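N-acetyl-beta-D glucosaminidase (Rhizomucor miehei CAU432, PDB 4ZM6) probably releases terminal N-acetylglucosamine as a family 3 glycoside hydrolase, and carries a GCN5-related region that binds acetyl-CoA and probably acts as a glucosamine N-acetyltransferase. Local coordinates at residues N48-T51 with P52-Q56; L89-S92 with G93-P97; I198-L202 with E203-K207; K240-V243 with S244-P248. One frame throughout, in Å; residues are numbered along the deposited sequence.

Contact 1: N48-T51 with P52-Q56; sequences NIAT and PKQVQ
The first turn of helix 52-68 is set by Thr51 and Val55: Val55 N donates to Thr51 O at 3.0 Å. Thr51 occupies the N-cap position, but its side chain makes no capping bond. Pro52 follows as the first residue of the helix, a place where the missing N-H of a proline costs no helical bond, and Gln56 N continues the ladder to Pro52 O. Ahead of the cap, the loop folds back against this turn. The methyl of Ala50 lies on the root of the Gln54 side chain, its CB 3.4 Å from Gln54 CB and 3.5 Å from Gln54 CG. Beyond CG the glutamine chain bends at chi2 (86°), which carries its amide away from the loop. In the fold this is the start of a beta-alpha-beta crossover: helix 52-68 joins strand 41-44 to its parallel neighbour 76-79 in the TIM-barrel-like domain of family 3. Val55, which is buried, places CG2 beside its own N and anti to its carbonyl carbon, and this methyl comes to 3.4 Å from Thr51 O. The same methyl lies 4.1 Å from Ile49 CA and makes a looser apolar contact with Ile49 CG1 at 4.4 Å. The Asn48 side chain, which takes no part in the turn, is hydrogen-bonded to the backbone of Phe21, Gly23 and Phe45.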
# COMPACT_ATOMS: atom_id res chain seq x y z
N ASN A 48 11.95 -6.18 -41.70
CA ASN A 48 13.10 -7.09 -41.59
C ASN A 48 12.72 -8.55 -41.29
O ASN A 48 13.48 -9.46 -41.61
CB ASN A 48 14.07 -6.57 -40.53
CG ASN A 48 14.36 -5.08 -40.67
OD1 ASN A 48 14.41 -4.35 -39.68
ND2 ASN A 48 14.52 -4.62 -41.91
N ILE A 49 11.56 -8.76 -40.66
CA ILE A 49 11.10 -10.12 -40.36
C ILE A 49 10.53 -10.75 -41.63
O ILE A 49 9.35 -10.57 -41.95
CB ILE A 49 10.07 -10.15 -39.18
CG1 ILE A 49 10.80 -10.10 -37.83
CG2 ILE A 49 9.22 -11.42 -39.19
CD1 ILE A 49 11.67 -8.88 -37.60
N ALA A 50 11.38 -11.47 -42.35
CA ALA A 50 10.95 -12.23 -43.51
C ALA A 50 10.17 -13.43 -43.01
O ALA A 50 8.95 -13.51 -43.18
CB ALA A 50 12.13 -12.68 -44.36
N THR A 51 10.88 -14.35 -42.36
CA THR A 51 10.31 -15.61 -41.88
C THR A 51 11.41 -16.38 -41.13
O THR A 51 12.60 -16.15 -41.40
CB THR A 51 9.67 -16.42 -43.05
OG1 THR A 51 8.38 -16.91 -42.65
CG2 THR A 51 10.57 -17.58 -43.53
N PRO A 52 11.03 -17.28 -40.21
CA PRO A 52 11.94 -17.88 -39.21
C PRO A 52 13.35 -18.21 -39.70
O PRO A 52 14.33 -17.85 -39.05
CB PRO A 52 11.20 -19.15 -38.79
CG PRO A 52 9.77 -18.82 -38.96
CD PRO A 52 9.69 -17.90 -40.15
N LYS A 53 13.45 -18.91 -40.83
CA LYS A 53 14.75 -19.25 -41.41
C LYS A 53 15.54 -18.00 -41.77
O LYS A 53 16.73 -17.89 -41.44
CB LYS A 53 14.57 -20.13 -42.66
CG LYS A 53 14.14 -21.56 -42.37
CD LYS A 53 14.53 -22.49 -43.51
CE LYS A 53 14.14 -23.93 -43.22
NZ LYS A 53 14.65 -24.86 -44.27
N GLN A 54 14.88 -17.06 -42.43
CA GLN A 54 15.51 -15.82 -42.88
C GLN A 54 16.00 -14.98 -41.71
O GLN A 54 17.04 -14.33 -41.80
CB GLN A 54 14.53 -14.99 -43.71
CG GLN A 54 15.15 -14.34 -44.95
CD GLN A 54 15.16 -15.25 -46.18
OE1 GLN A 54 14.79 -16.43 -46.10
NE2 GLN A 54 15.58 -14.71 -47.31
N VAL A 55 15.24 -15.00 -40.61
CA VAL A 55 15.57 -14.20 -39.44
C VAL A 55 16.76 -14.77 -38.69
O VAL A 55 17.63 -14.03 -38.25
CB VAL A 55 14.36 -14.06 -38.49
CG1 VAL A 55 14.71 -13.15 -37.32
CG2 VAL A 55 13.15 -13.52 -39.24
N GLN A 56 16.80 -16.10 -38.52
CA GLN A 56 17.95 -16.76 -37.90
C GLN A 56 19.23 -16.45 -38.66
O GLN A 56 20.27 -16.21 -38.06
CB GLN A 56 17.76 -18.27 -37.84
CG GLN A 56 16.82 -18.75 -36.75
CD GLN A 56 17.01 -20.22 -36.41
OE1 GLN A 56 18.02 -20.83 -36.75
NE2 GLN A 56 16.03 -20.80 -35.72

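Contact 2: L89-S92 with G93-P97; sequences LGDS and GTYLP
Gly93 packs against the buried Leu89 on the tighter side of this contact, directly after a type II' beta turn that runs from Leu89 to Ser92. Leu89 CB is 3.8 Å from Gly93 N, and the CD2 branch comes to 4.1 Å from Gly93 CA. Two donors converge on Leu89 O: Ser92 N, which closes the turn at 3.0 Å, and Ser92 OG, also at 3.0 Å and in the carbonyl plane. With its oxygen turned beside its own N (chi1 -44°), the serine thus doubles the grip on one acceptor. Gly90, with positive phi, takes the first corner of the turn. Toward the exposed Asp91 the contacts are non-bonded. There the Tyr95 ring approaches the turn obliquely, with CZ 3.5 Å from Gly90 O, while Asp91 OD1 stays loosely placed at 3.8 Å from Tyr95 OH. Their carboxylate and ring planes stand 71° apart, and no hydrogen bond spans the two segments. The whole stretch lies in the loop between strand 76-79 and helix 99-105: Leu89 and Leu96 face helix 108-125, Pro97 rests on helix 357-368, and the Tyr95 ring meets Pro503 and Pro504 at the start of helix 503-513.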
# COMPACT_ATOMS: atom_id res chain seq x y z
N LEU A 89 6.56 -10.23 -35.39
CA LEU A 89 6.74 -11.62 -35.82
C LEU A 89 5.76 -12.02 -36.93
O LEU A 89 6.12 -12.77 -37.84
CB LEU A 89 6.60 -12.58 -34.62
CG LEU A 89 7.88 -13.00 -33.87
CD1 LEU A 89 8.93 -11.91 -33.84
CD2 LEU A 89 7.53 -13.46 -32.46
N GLY A 90 4.53 -11.52 -36.84
CA GLY A 90 3.50 -11.78 -37.85
C GLY A 90 3.00 -13.22 -37.85
O GLY A 90 2.22 -13.60 -36.98
N ASP A 91 3.44 -13.99 -38.85
CA ASP A 91 3.12 -15.42 -38.95
C ASP A 91 4.31 -16.29 -38.57
O ASP A 91 4.17 -17.51 -38.45
CB ASP A 91 2.70 -15.76 -40.39
CG ASP A 91 1.47 -15.01 -40.83
OD1 ASP A 91 0.54 -14.85 -40.02
OD2 ASP A 91 1.44 -14.57 -42.00
N SER A 92 5.47 -15.67 -38.39
CA SER A 92 6.67 -16.39 -37.97
C SER A 92 6.52 -16.92 -36.55
O SER A 92 7.04 -17.99 -36.23
CB SER A 92 7.89 -15.46 -38.05
OG SER A 92 7.88 -14.70 -39.25
N GLY A 93 5.81 -16.17 -35.70
CA GLY A 93 5.58 -16.55 -34.31
C GLY A 93 4.10 -16.55 -33.94
O GLY A 93 3.26 -16.11 -34.71
N THR A 94 3.80 -17.05 -32.75
CA THR A 94 2.42 -17.25 -32.32
C THR A 94 1.73 -15.93 -31.97
O THR A 94 2.35 -15.02 -31.44
CB THR A 94 2.37 -18.18 -31.09
OG1 THR A 94 3.11 -19.37 -31.37
CG2 THR A 94 0.93 -18.55 -30.74
N TYR A 95 0.44 -15.85 -32.28
CA TYR A 95 -0.42 -14.77 -31.77
C TYR A 95 -0.79 -15.08 -30.32
O TYR A 95 -1.52 -16.03 -30.06
CB TYR A 95 -1.71 -14.64 -32.60
CG TYR A 95 -1.53 -14.02 -33.97
CD1 TYR A 95 -1.36 -12.65 -34.11
CD2 TYR A 95 -1.54 -14.81 -35.12
CE1 TYR A 95 -1.19 -12.08 -35.36
CE2 TYR A 95 -1.37 -14.24 -36.37
CZ TYR A 95 -1.20 -12.87 -36.48
OH TYR A 95 -1.02 -12.30 -37.72
N LEU A 96 -0.28 -14.29 -29.39
CA LEU A 96 -0.70 -14.39 -28.00
C LEU A 96 -1.26 -13.04 -27.55
O LEU A 96 -0.87 -12.00 -28.08
CB LEU A 96 0.46 -14.82 -27.10
CG LEU A 96 1.04 -16.21 -27.39
CD1 LEU A 96 2.43 -16.35 -26.79
CD2 LEU A 96 0.11 -17.31 -26.90
N PRO A 97 -2.19 -13.05 -26.58
CA PRO A 97 -2.91 -11.84 -26.16
C PRO A 97 -2.01 -10.63 -25.87
O PRO A 97 -1.04 -10.75 -25.13
CB PRO A 97 -3.61 -12.28 -24.88
CG PRO A 97 -3.83 -13.74 -25.07
CD PRO A 97 -2.64 -14.24 -25.82

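Contact 3: I198-L202 with E203-K207; sequences INKTL and EELDK
One oxygen of the Glu204 carboxylate accepts two hydrogen bonds from Thr201. Thr201 OG1 donates to Glu204 OE2 at 3.1 Å through the anti lone pair, at the edge of the group, whereas Thr201 N reaches the same oxygen from above the plane, 46° out of it, in a nearly straight bond of 3.1 Å (N-H...O 168°). An extended Glu204 chain (chi2 177°) brings the carboxylate back past the helix start to meet both donors. With Thr201 at the N-cap and Glu204 three residues on, the N-H to carboxylate bond is one half of a capping box, while the threonine hydroxyl turns to the carboxylate itself. The carboxylate of Glu203 passes more loosely, OE2 at 3.8 Å from Thr201 CB, and its OE1 is hydrogen-bonded to Thr538 of the second subunit. That of Asp206 has Leu202 CD2 3.8 Å from OD1, and its OD2 forms a salt bridge with Arg258. The helical bonds begin here with Leu205 N to Thr201 O at 2.9 Å and Asp206 N to Leu202 O at 2.8 Å. Lys200 adds its CB to Leu205 CG at 4.2 Å, while its amine pairs with Glu209 and Asp186. Helix 202-207 follows the loop after strand 178-181, with Leu202 packed on Leu254 and Arg258 of helix 251-258 and also touching Ile540 of the second subunit.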
# COMPACT_ATOMS: atom_id res chain seq x y z
N ILE A 198 1.43 16.65 -21.37
CA ILE A 198 0.95 16.13 -20.09
C ILE A 198 1.12 17.24 -19.06
O ILE A 198 2.21 17.46 -18.53
CB ILE A 198 1.73 14.87 -19.64
CG1 ILE A 198 1.74 13.81 -20.76
CG2 ILE A 198 1.15 14.30 -18.36
CD1 ILE A 198 0.38 13.40 -21.26
N ASN A 199 0.03 17.96 -18.79
CA ASN A 199 0.05 19.10 -17.89
C ASN A 199 -0.27 18.65 -16.47
O ASN A 199 -1.36 18.90 -15.96
CB ASN A 199 -0.96 20.17 -18.37
CG ASN A 199 -0.80 21.50 -17.66
OD1 ASN A 199 0.32 21.97 -17.44
ND2 ASN A 199 -1.92 22.11 -17.29
N LYS A 200 0.70 17.98 -15.85
CA LYS A 200 0.52 17.41 -14.51
C LYS A 200 1.73 17.66 -13.63
O LYS A 200 2.87 17.70 -14.11
CB LYS A 200 0.29 15.91 -14.59
CG LYS A 200 -0.87 15.49 -15.47
CD LYS A 200 -1.27 14.05 -15.22
CE LYS A 200 -2.18 13.53 -16.32
NZ LYS A 200 -2.99 12.37 -15.86
N THR A 201 1.47 17.80 -12.33
CA THR A 201 2.51 17.95 -11.33
C THR A 201 2.99 16.57 -10.88
O THR A 201 2.35 15.55 -11.17
CB THR A 201 2.01 18.73 -10.09
OG1 THR A 201 0.79 18.15 -9.62
CG2 THR A 201 1.78 20.20 -10.44
N LEU A 202 4.10 16.55 -10.15
CA LEU A 202 4.67 15.29 -9.65
C LEU A 202 3.66 14.57 -8.74
O LEU A 202 3.58 13.34 -8.77
CB LEU A 202 5.97 15.54 -8.89
CG LEU A 202 7.15 14.56 -9.07
CD1 LEU A 202 7.97 14.50 -7.79
CD2 LEU A 202 6.72 13.15 -9.47
N GLU A 203 2.90 15.33 -7.96
CA GLU A 203 1.90 14.75 -7.06
C GLU A 203 0.78 14.05 -7.83
O GLU A 203 0.34 12.96 -7.44
CB GLU A 203 1.30 15.81 -6.12
CG GLU A 203 2.23 16.26 -5.01
CD GLU A 203 3.26 17.29 -5.44
OE1 GLU A 203 4.13 17.63 -4.62
OE2 GLU A 203 3.21 17.77 -6.60
N GLU A 204 0.32 14.67 -8.91
CA GLU A 204 -0.66 14.04 -9.79
C GLU A 204 -0.07 12.80 -10.46
O GLU A 204 -0.72 11.75 -10.51
CB GLU A 204 -1.13 15.01 -10.87
CG GLU A 204 -1.92 16.21 -10.37
CD GLU A 204 -2.29 17.17 -11.50
OE1 GLU A 204 -3.32 16.93 -12.17
OE2 GLU A 204 -1.54 18.15 -11.72
N LEU A 205 1.16 12.92 -10.95
CA LEU A 205 1.85 11.80 -11.59
C LEU A 205 2.04 10.60 -10.66
O LEU A 205 1.92 9.46 -11.10
CB LEU A 205 3.21 12.25 -12.15
CG LEU A 205 3.14 13.09 -13.43
CD1 LEU A 205 4.47 13.76 -13.71
CD2 LEU A 205 2.70 12.25 -14.62
N ASP A 206 2.32 10.87 -9.39
CA ASP A 206 2.48 9.81 -8.40
C ASP A 206 1.21 8.98 -8.19
O ASP A 206 1.29 7.79 -7.90
CB ASP A 206 2.94 10.38 -7.05
CG ASP A 206 4.44 10.67 -7.01
OD1 ASP A 206 5.19 10.09 -7.82
OD2 ASP A 206 4.86 11.48 -6.15
N LYS A 207 0.05 9.62 -8.33
CA LYS A 207 -1.22 8.94 -8.08
C LYS A 207 -1.61 7.94 -9.18
O LYS A 207 -2.32 6.97 -8.90
CB LYS A 207 -2.34 9.95 -7.82

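Contact 4: K240-V243 with S244-P248; sequences KDVV and SSIAP
Val242 and Ile246 meet with their side chains crossed at about a right angle. The isoleucine lays its CG1 arm across the base of the valine, CG1 3.7 Å from Val242 CB, and the end of that arm, CD1, reaches Val242 CG1 at 4.2 Å. A chi1 of 69° sets Ile246 CG1 between its own N and carbonyl carbon, turned back over the preceding residues and 3.3 Å from Val243 O. The other valine branch, Val242 CG2, meets the methyl of Ala247 at 4.2 Å. Between these residues the backbone makes a tight turn, closed by Ile246 N donating to Val243 O at 3.0 Å, an i to i+3 bond with the donor tilted 32° from the carbonyl plane. The turn belongs to the buried part of the loop between strand 227-230 and helix 251-258 of the barrel-like domain. At its corners the hydroxyls of Ser244 and Ser245 are both hydrogen-bonded to Gly231 O, just beyond that strand. Val243 contributes CG1, which touches Ile246 CD1 at 4.2 Å, on the same arm that crosses Val242. Met287 of helix 281-291 packs on both Val242 and Ile246.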
# COMPACT_ATOMS: atom_id res chain seq x y z
N LYS A 240 9.07 23.02 -19.96
CA LYS A 240 8.15 23.50 -20.99
C LYS A 240 8.84 23.83 -22.32
O LYS A 240 8.17 24.14 -23.30
CB LYS A 240 7.37 24.72 -20.47
CG LYS A 240 8.19 26.01 -20.39
CD LYS A 240 7.63 26.97 -19.36
CE LYS A 240 8.05 26.59 -17.95
NZ LYS A 240 7.66 27.62 -16.95
N ASP A 241 10.17 23.76 -22.34
CA ASP A 241 10.93 24.04 -23.56
C ASP A 241 11.04 22.81 -24.46
O ASP A 241 10.86 22.91 -25.67
CB ASP A 241 12.33 24.55 -23.22
CG ASP A 241 12.31 25.86 -22.45
OD1 ASP A 241 11.34 26.64 -22.60
OD2 ASP A 241 13.27 26.11 -21.69
N VAL A 242 11.34 21.65 -23.87
CA VAL A 242 11.60 20.44 -24.66
C VAL A 242 10.89 19.19 -24.16
O VAL A 242 10.43 19.13 -23.02
CB VAL A 242 13.11 20.14 -24.75
CG1 VAL A 242 13.79 21.14 -25.67
CG2 VAL A 242 13.75 20.14 -23.37
N VAL A 243 10.84 18.20 -25.04
CA VAL A 243 10.10 16.97 -24.83
C VAL A 243 10.83 16.07 -23.82
O VAL A 243 12.05 16.14 -23.68
CB VAL A 243 9.83 16.27 -26.19
CG1 VAL A 243 10.88 15.22 -26.51
CG2 VAL A 243 8.44 15.69 -26.24
N SER A 244 10.06 15.23 -23.11
CA SER A 244 10.56 14.46 -21.96
C SER A 244 11.87 13.68 -22.17
O SER A 244 12.71 13.62 -21.26
CB SER A 244 9.49 13.48 -21.47
OG SER A 244 9.02 12.67 -22.54
N SER A 245 12.04 13.10 -23.36
CA SER A 245 13.22 12.28 -23.66
C SER A 245 14.54 13.03 -23.55
O SER A 245 15.58 12.42 -23.27
CB SER A 245 13.11 11.71 -25.07
OG SER A 245 11.83 11.14 -25.27
N ILE A 246 14.50 14.34 -23.78
CA ILE A 246 15.71 15.17 -23.82
C ILE A 246 15.75 16.23 -22.72
O ILE A 246 16.63 17.10 -22.72
CB ILE A 246 15.87 15.82 -25.22
CG1 ILE A 246 14.78 16.88 -25.46
CG2 ILE A 246 15.87 14.74 -26.29
CD1 ILE A 246 14.52 17.22 -26.91
N ALA A 247 14.81 16.14 -21.78
CA ALA A 247 14.75 17.04 -20.63
C ALA A 247 15.42 16.38 -19.42
O ALA A 247 15.00 15.32 -18.99
CB ALA A 247 13.30 17.37 -20.30
N PRO A 248 16.46 17.03 -18.86
CA PRO A 248 17.11 16.45 -17.67
C PRO A 248 16.22 16.45 -16.43
O PRO A 248 16.49 15.70 -15.48
CB PRO A 248 18.33 17.36 -17.46
CG PRO A 248 17.91 18.67 -18.02
CD PRO A 248 17.04 18.34 -19.20

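All four contacts lie in series within the family 3 N-terminal region; each closes only a short local turn, and none nests within or crosses another. Contact 1 turns the chain from strand 41-44 into helix 52-68, and contact 2 shapes the loop from strand 76-79 to helix 99-105. These two loops touch, Ile49 CG2 lying 3.5 Å from Ser92 OG. Contact 3 starts helix 202-207 after strand 178-181, while contact 4 bends the loop between strand 227-230 and helix 251-258. Their centres are about 16 Å apart without touching, although contact 3 packs on helix 251-258, which follows contact 4. The first and second pairs are well separated, with contacts 1 and 3 about 43 Å apart between centres.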